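Local coordinates for chromosome partition protein Smc (Pyrococcus furiosus, PDB 3KTA), which is probably required for chromosome condensation and partitioning, this N-terminal piece contributing the Walker A half of its ABC-type ATPase domain, at residues Gly92-Glu97 and Leu130-Ile135. Sequence-based numbering, arbitrary orientation.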
loop_
_atom_site.group_PDB
_atom_site.type_symbol
_atom_site.label_atom_id
_atom_site.label_comp_id
_atom_site.label_asym_id
_atom_site.label_seq_id
_atom_site.Cartn_x
_atom_site.Cartn_y
_atom_site.Cartn_z
ATOM N N GLY A 92 16.824 -10.034 -1.984
ATOM C CA GLY A 92 16.560 -8.615 -2.080
ATOM C C GLY A 92 17.209 -7.860 -0.931
ATOM O O GLY A 92 17.738 -6.769 -1.129
ATOM N N PHE A 93 17.149 -8.424 0.274
ATOM C CA PHE A 93 17.880 -7.866 1.409
ATOM C C PHE A 93 19.328 -8.313 1.292
ATOM O O PHE A 93 19.600 -9.483 0.977
ATOM C CB PHE A 93 17.343 -8.391 2.749
ATOM C CG PHE A 93 16.006 -7.832 3.141
ATOM C CD1 PHE A 93 14.840 -8.513 2.836
ATOM C CD2 PHE A 93 15.920 -6.647 3.843
ATOM C CE1 PHE A 93 13.602 -8.009 3.209
ATOM C CE2 PHE A 93 14.685 -6.136 4.216
ATOM C CZ PHE A 93 13.528 -6.815 3.885
ATOM N N PRO A 94 20.263 -7.398 1.570
ATOM C CA PRO A 94 21.690 -7.736 1.534
ATOM C C PRO A 94 22.104 -8.505 2.786
ATOM O O PRO A 94 23.023 -8.105 3.512
ATOM C CB PRO A 94 22.365 -6.371 1.485
ATOM C CG PRO A 94 21.422 -5.467 2.224
ATOM C CD PRO A 94 20.030 -5.981 1.901
ATOM N N ILE A 95 21.406 -9.609 3.026
ATOM C CA ILE A 95 21.628 -10.473 4.176
ATOM C C ILE A 95 21.553 -11.902 3.659
ATOM O O ILE A 95 20.599 -12.254 2.961
ATOM C CB ILE A 95 20.534 -10.286 5.245
ATOM C CG1 ILE A 95 20.561 -8.863 5.811
ATOM C CG2 ILE A 95 20.689 -11.312 6.368
ATOM C CD1 ILE A 95 19.399 -8.567 6.748
ATOM N N ASP A 96 22.555 -12.717 3.988
ATOM C CA ASP A 96 22.641 -14.070 3.453
ATOM C C ASP A 96 21.752 -15.035 4.222
ATOM O O ASP A 96 22.223 -16.046 4.751
ATOM C CB ASP A 96 24.094 -14.566 3.470
ATOM C CG ASP A 96 24.300 -15.800 2.605
ATOM O OD1 ASP A 96 23.360 -16.193 1.883
ATOM O OD2 ASP A 96 25.404 -16.380 2.647
ATOM N N GLU A 97 20.462 -14.716 4.288
ATOM C CA GLU A 97 19.486 -15.581 4.938
ATOM C C GLU A 97 18.192 -15.619 4.140
ATOM O O GLU A 97 17.788 -14.600 3.576
ATOM C CB GLU A 97 19.167 -15.049 6.334
ATOM C CG GLU A 97 20.361 -14.998 7.269
ATOM C CD GLU A 97 20.776 -16.365 7.760
ATOM O OE1 GLU A 97 19.945 -17.290 7.702
ATOM O OE2 GLU A 97 21.934 -16.511 8.209
ATOM N N LEU A 130 16.351 -1.898 4.830
ATOM C CA LEU A 130 15.100 -1.765 4.074
ATOM C C LEU A 130 15.316 -0.974 2.779
ATOM O O LEU A 130 14.819 -1.351 1.717
ATOM C CB LEU A 130 13.998 -1.130 4.930
ATOM C CG LEU A 130 13.475 -1.991 6.083
ATOM C CD1 LEU A 130 12.542 -1.181 6.982
ATOM C CD2 LEU A 130 12.781 -3.251 5.572
ATOM N N THR A 131 16.085 0.104 2.868
ATOM C CA THR A 131 16.395 0.919 1.697
ATOM C C THR A 131 17.115 0.094 0.625
ATOM O O THR A 131 16.795 0.190 -0.565
ATOM C CB THR A 131 17.235 2.152 2.105
ATOM O OG1 THR A 131 16.419 3.029 2.894
ATOM C CG2 THR A 131 17.746 2.902 0.875
ATOM N N ALA A 132 18.075 -0.725 1.054
ATOM C CA ALA A 132 18.815 -1.594 0.150
ATOM C C ALA A 132 17.876 -2.557 -0.552
ATOM O O ALA A 132 18.086 -2.912 -1.708
ATOM C CB ALA A 132 19.888 -2.361 0.912
ATOM N N ALA A 133 16.825 -2.956 0.158
ATOM C CA ALA A 133 15.849 -3.915 -0.349
ATOM C C ALA A 133 14.717 -3.235 -1.107
ATOM O O ALA A 133 13.789 -3.901 -1.576
ATOM C CB ALA A 133 15.277 -4.724 0.808
HETATM N N MSE A 134 14.783 -1.908 -1.196
HETATM C CA MSE A 134 13.782 -1.113 -1.902
HETATM C C MSE A 134 12.438 -1.026 -1.164
HETATM O O MSE A 134 11.383 -1.065 -1.794
HETATM C CB MSE A 134 13.572 -1.668 -3.318
HETATM C CG MSE A 134 13.737 -0.639 -4.411
HETATM SE SE MSE A 134 15.604 -0.249 -4.774
HETATM C CE MSE A 134 16.025 -1.788 -5.880
ATOM N N ILE A 135 12.491 -0.896 0.165
ATOM C CA ILE A 135 11.304 -0.824 1.034
ATOM C C ILE A 135 11.394 0.365 2.002
ATOM O O ILE A 135 12.439 0.587 2.603
ATOM C CB ILE A 135 11.173 -2.133 1.866
ATOM C CG1 ILE A 135 10.991 -3.344 0.950
ATOM C CG2 ILE A 135 10.028 -2.030 2.878
ATOM C CD1 ILE A 135 11.086 -4.682 1.654
HETATM O O HOH W 1 17.607 -4.976 -3.434
#
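Phe93, in the loop joining strands 80-87 and 99-106, packs against Ala133 where helix 123-132 ends in a Schellman motif, so the contact ties a sheet connection to a helix C-terminus in the N-terminal part of the ABC-type ATPase fold. The motif is identified by the positive phi of Met134 and by two backbone bonds, Met134 N to Thr131 O and Ile135 N to Leu130 O. The tight half is apolar. Ala133 CB sits 3.8 Å from the centroid of the Phe93 ring and 18° off its normal, a CH-pi contact over one face, displaced toward the rim. Leu130 CD2 meets CE2 of Phe93 at 3.7 Å in the ring plane, while Ile135 CD1 approaches Phe93 CZ at 3.9 Å. With CG anti to its own carbonyl carbon (chi1 -73°), Phe93 swings its ring end back toward the helix although its CB starts away from it; Phe86 and Val100 add further packing. Cutting Phe93 back to an alanine would probably open a gap over Ala133 CB and leave Leu130 CD2 and Ile135 CD1 without their aromatic partner. The looser side has exposed Pro94, whose CG touches Ala132 CB at 3.7 Å, and no direct hydrogen bond crosses between the segments. Instead, one water donates to both carbonyls, reaching Gly92 O at 2.9 Å and Ala132 O at 2.7 Å.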